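PDB 7DHF: protein-tyrosine-phosphatase from Vibrio vulnificus, which probably removes phosphate from phosphotyrosine in proteins, as a low-molecular-weight protein tyrosine phosphatase. Local coordinates for residues K7-A12 with Q73-A78; I86-K91 with E95-I100. The protein carries 1 engineered substitution. All blocks are in the same frame, centred on the assembly; numbering follows the deposited sequence.

Contact 1 of 2, residues K7-A12 with Q73-A78; sequences KILVVA and QQLTSA. Engineered in segment 7-12: A12 (natural residue Cys).
L75 comes down over one face of strand 7-12 and sets its forked end on L9 and V11, two residues apart and both pointing up toward it. One methyl does most of the touching: CD1 of L75 lies 3.8 Å from CD2 of L9 and 3.9 Å from CG2 of V11. The leucine pair approach at a slant, whereas the side chains of V11 and L75 cross at about a right angle; the second branch, CD2 of L75, is 4.2 Å from V11 CG1. With chi1 at -177°, CG of L75 is swung opposite its own backbone nitrogen, and the fork is carried down to the strand. L75 was modelled in two conformers, and the methyl contacts hold for this one.

Strand 7-12 is an inner strand of the parallel sheet of this low-molecular-weight phosphatase fold, and it ends at A12, an engineered replacement for the cysteine predicted to be the nucleophile. The residues between L9 and V11 and beside them turn to the other face: I8 and V10 meet helix 18-29. On the L75 side, I40 also packs on the leucine.

The covering loop is also held by polar bonds. NE2 of Q74 donates to O of L75 over 3.0 Å, with that oxygen 16° out of the glutamine's amide plane, and also bonds I40 O, while Q74 OE1 takes N of E43. T76, right after L75, caps the following helix through OG1 at L79 N.

Contact 2 of 2, residues I86-K91 with E95-I100; sequences ILVMEK and EALTQI
I86 and L97 reach toward each other tip to tip, joining the first two elements of a beta-alpha-beta unit: strand 85-88, helix 92-100 and strand 108-110. The crossover lays the helix on one face of the parallel sheet, and L97 points toward the strand.

The apolar part rests on a single methyl. CD1 of L97 stands 3.7 Å from CG2 of I86 and 4.2 Å from CG1 of V88, so the helix touches the two strand residues that face it, while L87 between them points away and packs on W145 of helix 128-146. L97 has CG anti to its backbone nitrogen (chi1 -180°), which extends the side chain from the helix toward the strand; I86 meets it with the CG2 branch. L97 also packs on T108 of the next strand.

Charge enters in the turn beyond the strand, where E90 forms a salt bridge with R18, predicted to be an active-site residue, and the backbone nitrogen of K91 bonds to D119.

The polar part across the contact is at its solvent-exposed end and runs through water. K91 and E95 have their backbones too far apart for a direct bond, K91 O being 4.4 Å from E95 N. One water spans the gap, donating to K91 O at 2.6 Å and accepting from E95 N at 3.1 Å.

Overall arrangement
Contacts 1 and 2 cover the same face of one parallel sheet, on neighbouring strands 7-12 and 85-88, with their centres about 9 Å apart. They run into each other: L75 CD2 lies 3.6 Å from L97 CD1, and V11 CG2 is equally close to I86 CG2, while the strands are probably joined by V11 N to L87 O. Both have apolar, buried centres, but the covering element differs, a loop entering a short helix in contact 1 and the crossover helix in contact 2. Contact 1 meets through buried aliphatic groups alone, whereas contact 2 runs out to exposed K91 and E95, where water takes over from methyl packing.

Contact 1 of 2, residues K7-A12 with Q73-A78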
ATOM      1  N   LYS A   7      11.879   1.812   7.464  1.00 13.29           N
ATOM      2  CA  LYS A   7      10.527   2.356   7.471  1.00 13.50           C
ATOM      3  C   LYS A   7       9.999   2.313   6.044  1.00 12.02           C
ATOM      4  O   LYS A   7      10.627   2.858   5.130  1.00 12.59           O
ATOM      5  CB  LYS A   7      10.531   3.790   8.001  1.00 15.31           C
ATOM      6  CG  LYS A   7      11.012   3.909   9.440  1.00 17.77           C
ATOM      7  CD  LYS A   7      10.964   5.346   9.942  1.00 21.41           C
ATOM      8  CE  LYS A   7       9.532   5.824  10.148  1.00 24.37           C
ATOM      9  NZ  LYS A   7       9.470   7.250  10.572  1.00 26.61           N
ATOM     10  N   ILE A   8       8.846   1.671   5.860  1.00 10.80           N
ATOM     11  CA  ILE A   8       8.299   1.383   4.540  1.00 10.61           C
ATOM     12  C   ILE A   8       6.914   2.008   4.444  1.00  9.75           C
ATOM     13  O   ILE A   8       6.074   1.806   5.327  1.00 10.55           O
ATOM     14  CB  ILE A   8       8.216  -0.136   4.296  1.00 11.29           C
ATOM     15  CG1 ILE A   8       9.591  -0.787   4.477  1.00 12.33           C
ATOM     16  CG2 ILE A   8       7.668  -0.423   2.905  1.00 12.41           C
ATOM     17  CD1 ILE A   8       9.538  -2.285   4.653  1.00 13.52           C
ATOM     18  N   LEU A   9       6.671   2.745   3.361  1.00  9.97           N
ATOM     19  CA  LEU A   9       5.385   3.384   3.110  1.00  9.63           C
ATOM     20  C   LEU A   9       4.768   2.757   1.867  1.00  9.61           C
ATOM     21  O   LEU A   9       5.342   2.839   0.776  1.00 10.33           O
ATOM     22  CB  LEU A   9       5.566   4.889   2.907  1.00  9.97           C
ATOM     23  CG  LEU A   9       4.281   5.711   2.779  1.00 11.00           C
ATOM     24  CD1 LEU A   9       3.523   5.753   4.102  1.00 11.20           C
ATOM     25  CD2 LEU A   9       4.592   7.116   2.292  1.00 11.93           C
ATOM     26  N   VAL A  10       3.605   2.133   2.033  1.00  9.07           N
ATOM     27  CA  VAL A  10       2.869   1.544   0.919  1.00  8.85           C
ATOM     28  C   VAL A  10       1.883   2.582   0.402  1.00  9.26           C
ATOM     29  O   VAL A  10       1.091   3.134   1.173  1.00  9.96           O
ATOM     30  CB  VAL A  10       2.148   0.263   1.366  1.00  9.73           C
ATOM     31  CG1 VAL A  10       1.386  -0.360   0.207  1.00  9.90           C
ATOM     32  CG2 VAL A  10       3.146  -0.725   1.951  1.00  9.97           C
ATOM     33  N   VAL A  11       1.925   2.854  -0.901  1.00 10.02           N
ATOM     34  CA  VAL A  11       1.203   3.980  -1.477  1.00  9.47           C
ATOM     35  C   VAL A  11       0.294   3.511  -2.603  1.00  9.56           C
ATOM     36  O   VAL A  11       0.693   2.712  -3.457  1.00 10.55           O
ATOM     37  CB  VAL A  11       2.171   5.074  -1.971  1.00 11.27           C
ATOM     38  CG1 VAL A  11       1.428   6.155  -2.750  1.00 12.56           C
ATOM     39  CG2 VAL A  11       2.910   5.684  -0.791  1.00 11.52           C
ATOM     40  N   ALA A  12      -0.933   4.023  -2.594  1.00  9.66           N
ATOM     41  CA  ALA A  12      -1.824   3.913  -3.738  1.00  9.72           C
ATOM     42  C   ALA A  12      -2.605   5.218  -3.860  1.00  9.73           C
ATOM     43  O   ALA A  12      -2.012   6.295  -3.754  1.00 10.64           O
ATOM     44  CB  ALA A  12      -2.724   2.685  -3.612  1.00 10.69           C
ATOM     45  N   GLN A  73      -4.813   8.285   4.994  1.00 10.03           N
ATOM     46  CA  GLN A  73      -4.083   9.542   5.070  1.00 10.54           C
ATOM     47  C   GLN A  73      -3.552   9.920   3.693  1.00 10.80           C
ATOM     48  O   GLN A  73      -3.319   9.066   2.833  1.00 10.68           O
ATOM     49  CB  GLN A  73      -2.930   9.492   6.085  1.00 10.90           C
ATOM     50  CG  GLN A  73      -1.687   8.750   5.614  1.00 10.39           C
ATOM     51  CD  GLN A  73      -0.576   8.797   6.642  1.00 11.56           C
ATOM     52  OE1 GLN A  73      -0.370   9.816   7.303  1.00 14.00           O
ATOM     53  NE2 GLN A  73       0.140   7.691   6.790  1.00 11.53           N
ATOM     54  N   GLN A  74      -3.327  11.220   3.519  1.00 10.59           N
ATOM     55  CA  GLN A  74      -2.879  11.782   2.255  1.00 11.12           C
ATOM     56  C   GLN A  74      -1.360  11.724   2.144  1.00 11.37           C
ATOM     57  O   GLN A  74      -0.638  11.965   3.117  1.00 12.35           O
ATOM     58  CB  GLN A  74      -3.333  13.241   2.164  1.00 11.60           C
ATOM     59  CG  GLN A  74      -2.757  14.036   0.995  1.00 11.88           C
ATOM     60  CD  GLN A  74      -3.190  13.504  -0.356  1.00 11.62           C
ATOM     61  OE1 GLN A  74      -4.348  13.134  -0.549  1.00 11.98           O
ATOM     62  NE2 GLN A  74      -2.257  13.462  -1.299  1.00 11.66           N
ATOM     63  N   LEU A  75      -0.884  11.412   0.943  1.00 11.61           N
ATOM     64  CA  LEU A  75       0.546  11.426   0.675  0.52 12.19           C
ATOM     65  C   LEU A  75       1.033  12.865   0.565  1.00 12.07           C
ATOM     66  O   LEU A  75       0.486  13.660  -0.204  1.00 12.99           O
ATOM     67  CB  LEU A  75       0.824  10.690  -0.631  0.52 13.78           C
ATOM     68  CG  LEU A  75       2.295  10.545  -1.021  0.52 15.22           C
ATOM     69  CD1 LEU A  75       2.976   9.484  -0.171  0.52 16.42           C
ATOM     70  CD2 LEU A  75       2.408  10.203  -2.492  0.52 16.19           C
ATOM     71  N   THR A  76       2.063  13.201   1.339  1.00 12.12           N
ATOM     72  CA  THR A  76       2.672  14.522   1.294  1.00 12.63           C
ATOM     73  C   THR A  76       4.182  14.368   1.207  1.00 12.69           C
ATOM     74  O   THR A  76       4.737  13.303   1.487  1.00 12.93           O
ATOM     75  CB  THR A  76       2.353  15.348   2.546  1.00 14.44           C
ATOM     76  OG1 THR A  76       3.001  14.759   3.680  1.00 14.21           O
ATOM     77  CG2 THR A  76       0.854  15.413   2.791  1.00 15.36           C
ATOM     78  N   SER A  77       4.849  15.456   0.815  1.00 13.62           N
ATOM     79  CA  SER A  77       6.307  15.452   0.785  0.62 14.34           C
ATOM     80  C   SER A  77       6.880  15.217   2.176  1.00 13.32           C
ATOM     81  O   SER A  77       7.837  14.451   2.342  1.00 14.06           O
ATOM     82  CB  SER A  77       6.815  16.775   0.214  0.62 15.98           C
ATOM     83  OG  SER A  77       8.223  16.879   0.341  0.62 16.68           O
ATOM     84  N   ALA A  78       6.305  15.867   3.191  1.00 13.66           N
ATOM     85  CA  ALA A  78       6.779  15.672   4.557  1.00 13.54           C
ATOM     86  C   ALA A  78       6.645  14.214   4.982  1.00 13.32           C
ATOM     87  O   ALA A  78       7.540  13.664   5.635  1.00 14.35           O
ATOM     88  CB  ALA A  78       6.011  16.583   5.513  1.00 14.41           C
TER

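Contact 2 of 2, residues I86-K91 with E95-I100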
ATOM      1  N   ILE A  86       9.404   3.456  -0.418  1.00 10.84           N
ATOM      2  CA  ILE A  86       8.017   3.677  -0.807  1.00 11.16           C
ATOM      3  C   ILE A  86       7.669   2.660  -1.882  1.00 10.17           C
ATOM      4  O   ILE A  86       8.381   2.547  -2.887  1.00 10.90           O
ATOM      5  CB  ILE A  86       7.798   5.111  -1.324  1.00 11.25           C
ATOM      6  CG1 ILE A  86       8.187   6.126  -0.244  1.00 12.43           C
ATOM      7  CG2 ILE A  86       6.346   5.304  -1.749  1.00 13.01           C
ATOM      8  CD1 ILE A  86       8.220   7.558  -0.728  1.00 13.54           C
ATOM      9  N   LEU A  87       6.586   1.913  -1.666  1.00  9.71           N
ATOM     10  CA  LEU A  87       6.138   0.881  -2.598  1.00  9.83           C
ATOM     11  C   LEU A  87       4.757   1.266  -3.112  1.00  9.62           C
ATOM     12  O   LEU A  87       3.793   1.298  -2.339  1.00 10.01           O
ATOM     13  CB  LEU A  87       6.100  -0.484  -1.916  1.00 10.11           C
ATOM     14  CG  LEU A  87       7.436  -1.002  -1.379  1.00 10.21           C
ATOM     15  CD1 LEU A  87       7.243  -2.343  -0.691  1.00 11.60           C
ATOM     16  CD2 LEU A  87       8.472  -1.121  -2.485  1.00 11.04           C
ATOM     17  N   VAL A  88       4.659   1.553  -4.410  1.00  9.95           N
ATOM     18  CA  VAL A  88       3.401   1.965  -5.028  1.00  9.67           C
ATOM     19  C   VAL A  88       2.717   0.754  -5.646  1.00  9.75           C
ATOM     20  O   VAL A  88       3.364  -0.212  -6.067  1.00  9.97           O
ATOM     21  CB  VAL A  88       3.603   3.082  -6.076  1.00 10.68           C
ATOM     22  CG1 VAL A  88       4.146   4.340  -5.417  1.00 11.71           C
ATOM     23  CG2 VAL A  88       4.519   2.617  -7.207  1.00 11.80           C
ATOM     24  N   MET A  89       1.387   0.820  -5.731  1.00  9.75           N
ATOM     25  CA  MET A  89       0.614  -0.306  -6.242  1.00  9.81           C
ATOM     26  C   MET A  89       0.579  -0.351  -7.765  1.00 10.23           C
ATOM     27  O   MET A  89       0.420  -1.434  -8.338  1.00 10.96           O
ATOM     28  CB  MET A  89      -0.804  -0.266  -5.673  1.00 10.13           C
ATOM     29  CG  MET A  89      -0.878  -0.702  -4.223  1.00  9.99           C
ATOM     30  SD  MET A  89      -0.509  -2.460  -4.040  1.00 10.12           S
ATOM     31  CE  MET A  89      -0.254  -2.578  -2.271  1.00 10.23           C
ATOM     32  N   GLU A  90       0.725   0.793  -8.434  1.00 10.61           N
ATOM     33  CA  GLU A  90       0.749   0.855  -9.889  1.00 11.91           C
ATOM     34  C   GLU A  90       1.944   1.681 -10.338  1.00 11.72           C
ATOM     35  O   GLU A  90       2.319   2.660  -9.688  1.00 11.83           O
ATOM     36  CB  GLU A  90      -0.525   1.502 -10.453  1.00 12.36           C
ATOM     37  CG  GLU A  90      -1.799   0.741 -10.141  1.00 13.58           C
ATOM     38  CD  GLU A  90      -3.044   1.433 -10.674  1.00 15.68           C
ATOM     39  OE1 GLU A  90      -2.956   2.122 -11.711  1.00 18.68           O
ATOM     40  OE2 GLU A  90      -4.114   1.293 -10.048  1.00 15.97           O
ATOM     41  N   LYS A  91       2.534   1.284 -11.469  1.00 11.78           N
ATOM     42  CA  LYS A  91       3.677   2.025 -11.997  1.00 13.56           C
ATOM     43  C   LYS A  91       3.331   3.493 -12.210  1.00 14.16           C
ATOM     44  O   LYS A  91       4.143   4.378 -11.917  1.00 14.62           O
ATOM     45  CB  LYS A  91       4.163   1.388 -13.302  1.00 17.95           C
ATOM     46  CG  LYS A  91       5.127   2.255 -14.113  1.00 23.99           C
ATOM     47  CD  LYS A  91       6.363   2.674 -13.320  1.00 29.44           C
ATOM     48  CE  LYS A  91       7.248   1.486 -12.982  1.00 32.67           C
ATOM     49  NZ  LYS A  91       8.694   1.831 -13.082  1.00 34.79           N
ATOM     50  N   GLU A  95       4.873   8.653 -11.032  1.00 18.21           N
ATOM     51  CA  GLU A  95       4.891  10.019 -11.547  1.00 19.48           C
ATOM     52  C   GLU A  95       3.968  10.925 -10.741  1.00 18.66           C
ATOM     53  O   GLU A  95       4.305  12.085 -10.475  1.00 17.94           O
ATOM     54  CB  GLU A  95       4.530  10.034 -13.034  1.00 23.23           C
ATOM     55  CG  GLU A  95       5.661   9.561 -13.939  1.00 27.01           C
ATOM     56  CD  GLU A  95       5.358   9.747 -15.415  1.00 30.09           C
ATOM     57  OE1 GLU A  95       4.275  10.276 -15.741  1.00 31.23           O
ATOM     58  OE2 GLU A  95       6.206   9.365 -16.249  1.00 31.94           O
ATOM     59  N   ALA A  96       2.804  10.414 -10.333  1.00 19.48           N
ATOM     60  CA  ALA A  96       1.923  11.199  -9.478  1.00 20.16           C
ATOM     61  C   ALA A  96       2.581  11.476  -8.132  1.00 19.83           C
ATOM     62  O   ALA A  96       2.436  12.569  -7.572  1.00 20.63           O
ATOM     63  CB  ALA A  96       0.595  10.467  -9.286  1.00 21.73           C
ATOM     64  N   LEU A  97       3.316  10.497  -7.603  1.00 18.82           N
ATOM     65  CA  LEU A  97       4.006  10.685  -6.330  1.00 19.64           C
ATOM     66  C   LEU A  97       5.100  11.738  -6.448  1.00 20.29           C
ATOM     67  O   LEU A  97       5.235  12.607  -5.580  1.00 20.36           O
ATOM     68  CB  LEU A  97       4.589   9.353  -5.858  1.00 20.75           C
ATOM     69  CG  LEU A  97       5.342   9.379  -4.527  1.00 22.65           C
ATOM     70  CD1 LEU A  97       5.081   8.096  -3.754  1.00 23.31           C
ATOM     71  CD2 LEU A  97       6.836   9.574  -4.728  1.00 23.84           C
ATOM     72  N   THR A  98       5.899  11.671  -7.516  1.00 20.71           N
ATOM     73  CA  THR A  98       7.007  12.607  -7.672  1.00 22.94           C
ATOM     74  C   THR A  98       6.532  14.026  -7.957  1.00 22.64           C
ATOM     75  O   THR A  98       7.277  14.976  -7.694  1.00 22.86           O
ATOM     76  CB  THR A  98       7.962  12.120  -8.761  1.00 25.82           C
ATOM     77  OG1 THR A  98       7.240  11.896  -9.976  1.00 27.34           O
ATOM     78  CG2 THR A  98       8.647  10.831  -8.329  1.00 26.61           C
ATOM     79  N   GLN A  99       5.320  14.197  -8.490  1.00 22.52           N
ATOM     80  CA  GLN A  99       4.727  15.529  -8.546  1.00 23.48           C
ATOM     81  C   GLN A  99       4.606  16.119  -7.148  1.00 21.97           C
ATOM     82  O   GLN A  99       4.826  17.319  -6.947  1.00 23.15           O
ATOM     83  CB  GLN A  99       3.348  15.464  -9.202  1.00 27.38           C
ATOM     84  CG  GLN A  99       3.363  15.269 -10.707  1.00 31.67           C
ATOM     85  CD  GLN A  99       1.963  15.187 -11.290  1.00 34.89           C
ATOM     86  OE1 GLN A  99       1.065  14.587 -10.698  1.00 36.10           O
ATOM     87  NE2 GLN A  99       1.768  15.801 -12.452  1.00 35.86           N
ATOM     88  N   ILE A 100       4.255  15.284  -6.169  1.00 20.15           N
ATOM     89  CA  ILE A 100       4.096  15.744  -4.793  1.00 19.99           C
ATOM     90  C   ILE A 100       5.445  15.820  -4.089  1.00 20.00           C
ATOM     91  O   ILE A 100       5.721  16.776  -3.355  1.00 20.82           O
ATOM     92  CB  ILE A 100       3.114  14.817  -4.051  1.00 20.07           C
ATOM     93  CG1 ILE A 100       1.726  14.875  -4.696  1.00 20.16           C
ATOM     94  CG2 ILE A 100       3.031  15.189  -2.572  1.00 20.60           C
ATOM     95  CD1 ILE A 100       0.794  13.763  -4.254  1.00 20.40           C
TER
HETATM   96  O   HOH W   1       5.039   6.442 -13.255  1.00 25.04           O